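PDB 6YCA: uncharacterized N-acetyltransferase D2E76_00625 from Mycobacteroides abscessus, which probably transfers acetyl groups from acetyl coenzyme A to amine substrates as a GCN5-related N-acetyltransferase of the Eis type, yet cannot modify aminoglycosides. Local coordinates for residues Pro169-Leu177 / Tyr262-Leu270; Arg311-Leu319 / Asp336-Phe346. One frame throughout, in Å; residues are numbered along the deposited sequence.

Interaction 1: residues Pro169-Leu177 / Tyr262-Leu270; sequences PIDTGAIAL and YRALVGHLL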
loop_
_atom_site.group_PDB
_atom_site.type_symbol
_atom_site.label_atom_id
_atom_site.label_comp_id
_atom_site.label_asym_id
_atom_site.label_seq_id
_atom_site.Cartn_x
_atom_site.Cartn_y
_atom_site.Cartn_z
ATOM N N PRO A 169 -9.958 35.885 -12.751
ATOM C CA PRO A 169 -8.733 36.400 -12.126
ATOM C C PRO A 169 -8.954 36.704 -10.650
ATOM O O PRO A 169 -9.995 37.232 -10.250
ATOM C CB PRO A 169 -8.430 37.669 -12.931
ATOM C CG PRO A 169 -9.741 38.053 -13.534
ATOM C CD PRO A 169 -10.438 36.763 -13.829
ATOM N N ILE A 170 -7.962 36.346 -9.838
ATOM C CA ILE A 170 -8.012 36.532 -8.393
ATOM C C ILE A 170 -6.939 37.536 -8.009
ATOM O O ILE A 170 -5.757 37.339 -8.318
ATOM C CB ILE A 170 -7.781 35.208 -7.648
ATOM C CG1 ILE A 170 -8.898 34.203 -7.934
ATOM C CG2 ILE A 170 -7.629 35.456 -6.153
ATOM C CD1 ILE A 170 -8.698 32.871 -7.230
ATOM N N ASP A 171 -7.344 38.607 -7.334
ATOM C CA ASP A 171 -6.383 39.595 -6.882
ATOM C C ASP A 171 -5.699 39.100 -5.609
ATOM O O ASP A 171 -6.224 38.255 -4.879
ATOM C CB ASP A 171 -7.093 40.920 -6.600
ATOM C CG ASP A 171 -6.129 42.063 -6.345
ATOM O OD1 ASP A 171 -4.931 41.929 -6.679
ATOM O OD2 ASP A 171 -6.575 43.098 -5.805
ATOM N N THR A 172 -4.557 39.716 -5.298
ATOM C CA THR A 172 -3.753 39.280 -4.150
ATOM C C THR A 172 -2.724 40.332 -3.765
ATOM O O THR A 172 -1.779 40.005 -3.041
ATOM C CB THR A 172 -2.966 37.998 -4.465
ATOM O OG1 THR A 172 -2.579 37.994 -5.843
ATOM C CG2 THR A 172 -3.747 36.726 -4.120
ATOM N N GLY A 173 -2.872 41.576 -4.228
ATOM C CA GLY A 173 -1.943 42.619 -3.845
ATOM C C GLY A 173 -2.042 42.956 -2.376
ATOM O O GLY A 173 -1.044 43.331 -1.756
ATOM N N ALA A 174 -3.237 42.815 -1.797
ATOM C CA ALA A 174 -3.440 43.078 -0.377
ATOM C C ALA A 174 -2.935 41.951 0.514
ATOM O O ALA A 174 -3.046 42.056 1.741
ATOM C CB ALA A 174 -4.916 43.351 -0.086
ATOM N N ILE A 175 -2.399 40.879 -0.069
ATOM C CA ILE A 175 -1.842 39.787 0.715
ATOM C C ILE A 175 -0.511 40.227 1.306
ATOM O O ILE A 175 0.318 40.847 0.625
ATOM C CB ILE A 175 -1.688 38.539 -0.173
ATOM C CG1 ILE A 175 -3.054 37.916 -0.454
ATOM C CG2 ILE A 175 -0.759 37.524 0.453
ATOM C CD1 ILE A 175 -3.764 37.435 0.785
ATOM N N ALA A 176 -0.301 39.918 2.585
ATOM C CA ALA A 176 0.931 40.271 3.275
ATOM C C ALA A 176 1.446 39.059 4.037
ATOM O O ALA A 176 0.681 38.390 4.735
ATOM C CB ALA A 176 0.700 41.439 4.235
ATOM N N LEU A 177 2.740 38.776 3.901
ATOM C CA LEU A 177 3.347 37.686 4.650
ATOM C C LEU A 177 3.659 38.192 6.047
ATOM O O LEU A 177 4.297 39.238 6.205
ATOM C CB LEU A 177 4.632 37.235 3.962
ATOM C CG LEU A 177 4.517 36.969 2.462
ATOM C CD1 LEU A 177 5.858 36.548 1.883
ATOM C CD2 LEU A 177 3.448 35.933 2.166
ATOM N N TYR A 262 -11.645 35.695 1.095
ATOM C CA TYR A 262 -11.635 34.264 0.805
ATOM C C TYR A 262 -10.874 33.973 -0.482
ATOM O O TYR A 262 -9.979 33.118 -0.510
ATOM C CB TYR A 262 -13.068 33.738 0.709
ATOM C CG TYR A 262 -13.163 32.280 0.309
ATOM C CD1 TYR A 262 -12.958 31.272 1.244
ATOM C CD2 TYR A 262 -13.452 31.907 -1.000
ATOM C CE1 TYR A 262 -13.044 29.935 0.894
ATOM C CE2 TYR A 262 -13.536 30.570 -1.364
ATOM C CZ TYR A 262 -13.329 29.587 -0.410
ATOM O OH TYR A 262 -13.406 28.256 -0.756
ATOM N N ARG A 263 -11.210 34.684 -1.563
ATOM C CA ARG A 263 -10.549 34.436 -2.841
ATOM C C ARG A 263 -9.078 34.826 -2.795
ATOM O O ARG A 263 -8.227 34.104 -3.328
ATOM C CB ARG A 263 -11.287 35.148 -3.976
ATOM C CG ARG A 263 -12.674 34.586 -4.261
ATOM C CD ARG A 263 -13.293 35.261 -5.465
ATOM N NE ARG A 263 -13.526 36.677 -5.204
ATOM C CZ ARG A 263 -14.691 37.186 -4.810
ATOM N NH1 ARG A 263 -15.741 36.393 -4.640
ATOM N NH2 ARG A 263 -14.810 38.491 -4.593
ATOM N N ALA A 264 -8.755 35.951 -2.150
ATOM C CA ALA A 264 -7.360 36.372 -2.073
ATOM C C ALA A 264 -6.529 35.368 -1.286
ATOM O O ALA A 264 -5.426 34.999 -1.709
ATOM C CB ALA A 264 -7.265 37.760 -1.448
ATOM N N LEU A 265 -7.053 34.888 -0.153
ATOM C CA LEU A 265 -6.313 33.923 0.655
ATOM C C LEU A 265 -6.166 32.587 -0.057
ATOM O O LEU A 265 -5.081 31.997 -0.056
ATOM C CB LEU A 265 -6.978 33.747 2.017
ATOM C CG LEU A 265 -6.824 34.951 2.940
ATOM C CD1 LEU A 265 -7.659 34.770 4.188
ATOM C CD2 LEU A 265 -5.361 35.134 3.284
ATOM N N VAL A 266 -7.248 32.082 -0.654
ATOM C CA VAL A 266 -7.159 30.843 -1.424
ATOM C C VAL A 266 -6.247 31.026 -2.631
ATOM O O VAL A 266 -5.430 30.151 -2.951
ATOM C CB VAL A 266 -8.565 30.370 -1.835
ATOM C CG1 VAL A 266 -8.471 29.247 -2.854
ATOM C CG2 VAL A 266 -9.339 29.917 -0.613
ATOM N N GLY A 267 -6.367 32.170 -3.313
ATOM C CA GLY A 267 -5.498 32.447 -4.442
ATOM C C GLY A 267 -4.030 32.493 -4.073
ATOM O O GLY A 267 -3.178 32.077 -4.861
ATOM N N HIS A 268 -3.714 32.976 -2.869
ATOM C CA HIS A 268 -2.330 32.956 -2.411
ATOM C C HIS A 268 -1.790 31.535 -2.386
ATOM O O HIS A 268 -0.657 31.284 -2.815
ATOM C CB HIS A 268 -2.226 33.566 -1.013
ATOM C CG HIS A 268 -0.920 33.284 -0.338
ATOM N ND1 HIS A 268 0.209 34.048 -0.549
ATOM C CD2 HIS A 268 -0.552 32.299 0.515
ATOM C CE1 HIS A 268 1.209 33.556 0.161
ATOM N NE2 HIS A 268 0.774 32.491 0.811
ATOM N N LEU A 269 -2.594 30.592 -1.889
ATOM C CA LEU A 269 -2.183 29.194 -1.838
ATOM C C LEU A 269 -2.026 28.615 -3.239
ATOM O O LEU A 269 -1.062 27.892 -3.512
ATOM C CB LEU A 269 -3.205 28.395 -1.029
ATOM C CG LEU A 269 -3.333 28.793 0.445
ATOM C CD1 LEU A 269 -4.503 28.085 1.101
ATOM C CD2 LEU A 269 -2.043 28.469 1.189
ATOM N N LEU A 270 -2.954 28.930 -4.144
ATOM C CA LEU A 270 -2.873 28.376 -5.489
ATOM C C LEU A 270 -1.659 28.882 -6.252
ATOM O O LEU A 270 -1.201 28.206 -7.177
ATOM C CB LEU A 270 -4.144 28.706 -6.272
ATOM C CG LEU A 270 -5.472 28.255 -5.661
ATOM C CD1 LEU A 270 -6.627 28.698 -6.538
ATOM C CD2 LEU A 270 -5.495 26.747 -5.462
#
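Ile170, Thr172 and Ile175 face helix 259-270 of the second GNAT-like region of this Eis protein, and they hold an Asx turn and a type I beta turn against one flank of it. No hydrogen bond joins the two segments; the fit is one of methyl groups laid on helix backbone and, farther along, on side chains. Gly267 makes room for the first of them: CG2 of Ile170 lies 4.1 Å from Gly267 CA, beside the carbonyl of Arg263. Thr172 sets its CG2 3.4 Å from Ala264 O, an oxygen already engaged by His268 N within the helix.

Ile175 divides its branches. Its CD1 reaches Leu265 CD2 at 3.8 Å, the two side chains meeting at a slant, while CG1 lies beside the backbone N (chi1 -73°), which leaves CG2 anti to that N and turned to His268. Leu177 crosses that histidine at about a right angle, with CD2 near CE1, and NE2 of His268 is bonded to Tyr233. At the other end, Arg263 NH1 bonds to Arg384 O of a third subunit. Asp171 OD1 accepts from Gly173 N, which stands above the carboxylate plane; meanwhile Asp171 O receives a CA-H...O contact from Ala264 CA at 3.6 Å.

Interaction 2: residues Arg311-Leu319 / Asp336-Phe346; sequences RLVDVEAAL and DTLLPHNAARF
Asn342 reads the backbone of Val313 and Val315 with both ends of its amide, just where strand 299-312 passes into helix 315-321 in the sterol carrier protein-like region. Its ND2 gives a nearly straight bond to Val313 O (3.0 Å, 167°), which lies in the amide plane, although the donor stands above the carbonyl plane. Its OD1 takes the N-H of Val315 at 2.9 Å, again from above the plane of the acceptor. With CG anti to its own carbonyl carbon (chi1 -62°), Asn342 also lays the amide carbon against Val315 CG2.

Beside this pair lies a salt bridge. NH2 of Arg311 gives a hydrogen bond to the syn lone pair of Asp336 OD1 (2.9 Å), slightly tilted from the guanidinium plane, and OD2 lies at the guanidinium edge, with the two planes turned 41° apart. The bend of the arginine chain at chi2 and chi3 also brings NE back to Leu312 O, and NH1 is held by Phe146 O.

Asp336 also positions the amide: its OD2 accepts from Asn342 ND2 at 2.9 Å, which ties the amide to the ion pair, and Leu339 N in turn holds its OD1 in an Asx motif. Leu339 CD1 packs on Val313 CG1.

Farther along, Phe346 packs against the start of helix 315-321. Val315 and Leu319 cross it at about right angles, and Glu316, whose OE1 is salt-bridged to Arg355, leans its CB to 3.5 Å from Phe346 CE1.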
loop_
_atom_site.group_PDB
_atom_site.type_symbol
_atom_site.label_atom_id
_atom_site.label_comp_id
_atom_site.label_asym_id
_atom_site.label_seq_id
_atom_site.Cartn_x
_atom_site.Cartn_y
_atom_site.Cartn_z
ATOM N N ARG A 311 -26.855 20.634 21.324
ATOM C CA ARG A 311 -27.910 20.309 22.283
ATOM C C ARG A 311 -28.650 21.593 22.633
ATOM O O ARG A 311 -28.066 22.502 23.229
ATOM C CB ARG A 311 -27.311 19.669 23.532
ATOM C CG ARG A 311 -28.225 19.616 24.728
ATOM C CD ARG A 311 -29.316 18.569 24.598
ATOM N NE ARG A 311 -30.591 19.098 25.076
ATOM C CZ ARG A 311 -31.542 18.377 25.658
ATOM N NH1 ARG A 311 -31.373 17.079 25.859
ATOM N NH2 ARG A 311 -32.663 18.962 26.051
ATOM N N LEU A 312 -29.926 21.671 22.258
ATOM C CA LEU A 312 -30.754 22.834 22.567
ATOM C C LEU A 312 -31.182 22.772 24.031
ATOM O O LEU A 312 -31.957 21.891 24.424
ATOM C CB LEU A 312 -31.964 22.877 21.638
ATOM C CG LEU A 312 -31.662 22.977 20.141
ATOM C CD1 LEU A 312 -32.938 22.953 19.324
ATOM C CD2 LEU A 312 -30.868 24.232 19.835
ATOM N N VAL A 313 -30.684 23.714 24.836
ATOM C CA VAL A 313 -30.996 23.738 26.263
ATOM C C VAL A 313 -32.311 24.465 26.528
ATOM O O VAL A 313 -33.152 23.990 27.300
ATOM C CB VAL A 313 -29.823 24.346 27.056
ATOM C CG1 VAL A 313 -30.113 24.319 28.551
ATOM C CG2 VAL A 313 -28.529 23.603 26.743
ATOM N N ASP A 314 -32.510 25.626 25.907
ATOM C CA ASP A 314 -33.785 26.346 25.960
ATOM C C ASP A 314 -34.295 26.431 24.525
ATOM O O ASP A 314 -33.865 27.294 23.755
ATOM C CB ASP A 314 -33.620 27.729 26.584
ATOM C CG ASP A 314 -34.954 28.381 26.938
ATOM O OD1 ASP A 314 -35.986 28.034 26.327
ATOM O OD2 ASP A 314 -34.970 29.251 27.833
ATOM N N VAL A 315 -35.210 25.529 24.166
ATOM C CA VAL A 315 -35.654 25.428 22.778
ATOM C C VAL A 315 -36.346 26.707 22.321
ATOM O O VAL A 315 -36.086 27.205 21.219
ATOM C CB VAL A 315 -36.534 24.180 22.581
ATOM C CG1 VAL A 315 -37.226 24.223 21.230
ATOM C CG2 VAL A 315 -35.691 22.923 22.712
ATOM N N GLU A 316 -37.233 27.262 23.152
ATOM C CA GLU A 316 -37.981 28.446 22.734
ATOM C C GLU A 316 -37.048 29.622 22.464
ATOM O O GLU A 316 -37.161 30.298 21.434
ATOM C CB GLU A 316 -39.042 28.810 23.773
ATOM C CG GLU A 316 -39.842 30.059 23.408
ATOM C CD GLU A 316 -41.000 30.331 24.355
ATOM O OE1 GLU A 316 -41.021 29.743 25.455
ATOM O OE2 GLU A 316 -41.879 31.151 24.005
ATOM N N ALA A 317 -36.107 29.872 23.376
ATOM C CA ALA A 317 -35.184 30.986 23.189
ATOM C C ALA A 317 -34.255 30.761 22.004
ATOM O O ALA A 317 -33.876 31.723 21.326
ATOM C CB ALA A 317 -34.393 31.235 24.470
ATOM N N ALA A 318 -33.879 29.510 21.735
ATOM C CA ALA A 318 -33.051 29.225 20.568
ATOM C C ALA A 318 -33.817 29.512 19.282
ATOM O O ALA A 318 -33.302 30.182 18.376
ATOM C CB ALA A 318 -32.571 27.774 20.605
ATOM N N LEU A 319 -35.058 29.024 19.193
ATOM C CA LEU A 319 -35.872 29.260 18.005
ATOM C C LEU A 319 -36.125 30.743 17.780
ATOM O O LEU A 319 -36.301 31.177 16.637
ATOM C CB LEU A 319 -37.198 28.513 18.131
ATOM C CG LEU A 319 -37.091 26.991 18.145
ATOM C CD1 LEU A 319 -38.445 26.367 18.453
ATOM C CD2 LEU A 319 -36.542 26.493 16.819
ATOM N N ASP A 336 -38.687 16.330 24.640
ATOM C CA ASP A 336 -37.427 16.477 25.360
ATOM C C ASP A 336 -37.557 15.765 26.695
ATOM O O ASP A 336 -38.359 16.170 27.539
ATOM C CB ASP A 336 -37.097 17.957 25.568
ATOM C CG ASP A 336 -35.643 18.188 25.914
ATOM O OD1 ASP A 336 -35.015 17.285 26.507
ATOM O OD2 ASP A 336 -35.121 19.271 25.572
ATOM N N THR A 337 -36.770 14.706 26.884
ATOM C CA THR A 337 -36.863 13.923 28.110
ATOM C C THR A 337 -36.032 14.523 29.237
ATOM O O THR A 337 -36.504 14.617 30.374
ATOM C CB THR A 337 -36.415 12.486 27.837
ATOM O OG1 THR A 337 -37.261 11.902 26.841
ATOM C CG2 THR A 337 -36.480 11.655 29.108
ATOM N N LEU A 338 -34.798 14.940 28.945
ATOM C CA LEU A 338 -33.937 15.464 30.000
ATOM C C LEU A 338 -34.437 16.805 30.514
ATOM O O LEU A 338 -34.396 17.068 31.721
ATOM C CB LEU A 338 -32.498 15.586 29.506
ATOM C CG LEU A 338 -31.595 14.369 29.714
ATOM C CD1 LEU A 338 -31.982 13.228 28.782
ATOM C CD2 LEU A 338 -30.138 14.756 29.529
ATOM N N LEU A 339 -34.915 17.666 29.619
ATOM C CA LEU A 339 -35.388 18.999 29.981
ATOM C C LEU A 339 -36.861 19.090 29.613
ATOM O O LEU A 339 -37.208 19.568 28.521
ATOM C CB LEU A 339 -34.571 20.064 29.257
ATOM C CG LEU A 339 -33.076 19.999 29.568
ATOM C CD1 LEU A 339 -32.299 21.041 28.777
ATOM C CD2 LEU A 339 -32.842 20.162 31.062
ATOM N N PRO A 340 -37.766 18.650 30.495
ATOM C CA PRO A 340 -39.205 18.696 30.171
ATOM C C PRO A 340 -39.738 20.101 29.960
ATOM O O PRO A 340 -40.854 20.248 29.444
ATOM C CB PRO A 340 -39.866 18.020 31.379
ATOM C CG PRO A 340 -38.768 17.227 32.023
ATOM C CD PRO A 340 -37.513 18.012 31.795
ATOM N N HIS A 341 -38.983 21.131 30.353
ATOM C CA HIS A 341 -39.380 22.503 30.069
ATOM C C HIS A 341 -39.512 22.744 28.569
ATOM O O HIS A 341 -40.295 23.599 28.144
ATOM C CB HIS A 341 -38.373 23.467 30.700
ATOM C CG HIS A 341 -38.656 24.912 30.421
ATOM N ND1 HIS A 341 -39.796 25.547 30.865
ATOM C CD2 HIS A 341 -37.938 25.848 29.757
ATOM C CE1 HIS A 341 -39.774 26.810 30.477
ATOM N NE2 HIS A 341 -38.657 27.019 29.804
ATOM N N ASN A 342 -38.764 21.996 27.755
ATOM C CA ASN A 342 -38.817 22.132 26.303
ATOM C C ASN A 342 -39.921 21.308 25.653
ATOM O O ASN A 342 -40.249 21.550 24.485
ATOM C CB ASN A 342 -37.472 21.741 25.684
ATOM C CG ASN A 342 -36.339 22.638 26.136
ATOM O OD1 ASN A 342 -36.483 23.860 26.182
ATOM N ND2 ASN A 342 -35.205 22.036 26.478
ATOM N N ALA A 343 -40.501 20.347 26.368
ATOM C CA ALA A 343 -41.567 19.527 25.810
ATOM C C ALA A 343 -42.848 20.337 25.676
ATOM O O ALA A 343 -43.652 20.395 26.610
ATOM C CB ALA A 343 -41.809 18.294 26.683
ATOM N N ALA A 344 -43.045 20.963 24.520
ATOM C CA ALA A 344 -44.200 21.817 24.281
ATOM C C ALA A 344 -44.367 21.989 22.774
ATOM O O ALA A 344 -43.689 21.329 21.979
ATOM C CB ALA A 344 -44.037 23.158 25.002
ATOM N N ARG A 345 -45.295 22.856 22.381
ATOM C CA ARG A 345 -45.525 23.192 20.983
ATOM C C ARG A 345 -45.158 24.652 20.764
ATOM O O ARG A 345 -45.586 25.521 21.529
ATOM C CB ARG A 345 -46.989 22.972 20.602
ATOM C CG ARG A 345 -47.453 21.529 20.678
ATOM C CD ARG A 345 -48.957 21.439 20.482
ATOM N NE ARG A 345 -49.456 20.085 20.701
ATOM C CZ ARG A 345 -50.736 19.741 20.624
ATOM N NH1 ARG A 345 -51.652 20.655 20.332
ATOM N NH2 ARG A 345 -51.101 18.485 20.842
ATOM N N PHE A 346 -44.372 24.921 19.723
ATOM C CA PHE A 346 -43.895 26.267 19.433
ATOM C C PHE A 346 -44.325 26.674 18.033
ATOM O O PHE A 346 -44.053 25.960 17.063
ATOM C CB PHE A 346 -42.370 26.348 19.521
ATOM C CG PHE A 346 -41.812 25.864 20.822
ATOM C CD1 PHE A 346 -41.792 26.692 21.928
ATOM C CD2 PHE A 346 -41.305 24.581 20.939
ATOM C CE1 PHE A 346 -41.275 26.249 23.129
ATOM C CE2 PHE A 346 -40.787 24.132 22.139
ATOM C CZ PHE A 346 -40.770 24.966 23.234
#

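Interaction 1 closes before interaction 2 opens along the chain, and the two lie on opposite sides of its centre, with their own centres 44 Å apart and nearest atoms about 26 Å apart. Each is attached to the long run of strands through the acetyltransferase part: the former through strand 176-177 and helix 259-270, the latter through strand 299-312. Interaction 2 then leads into the separate five-strand sheet, by way of strand 344-348. Interaction 1 thus closes a loop onto a helix within the acetyltransferase part by apolar packing, while interaction 2 links strand 299-312 to the sterol carrier protein-like part through a polar network. Interaction 1 also borders neighbouring subunits, whereas no other chain touches interaction 2.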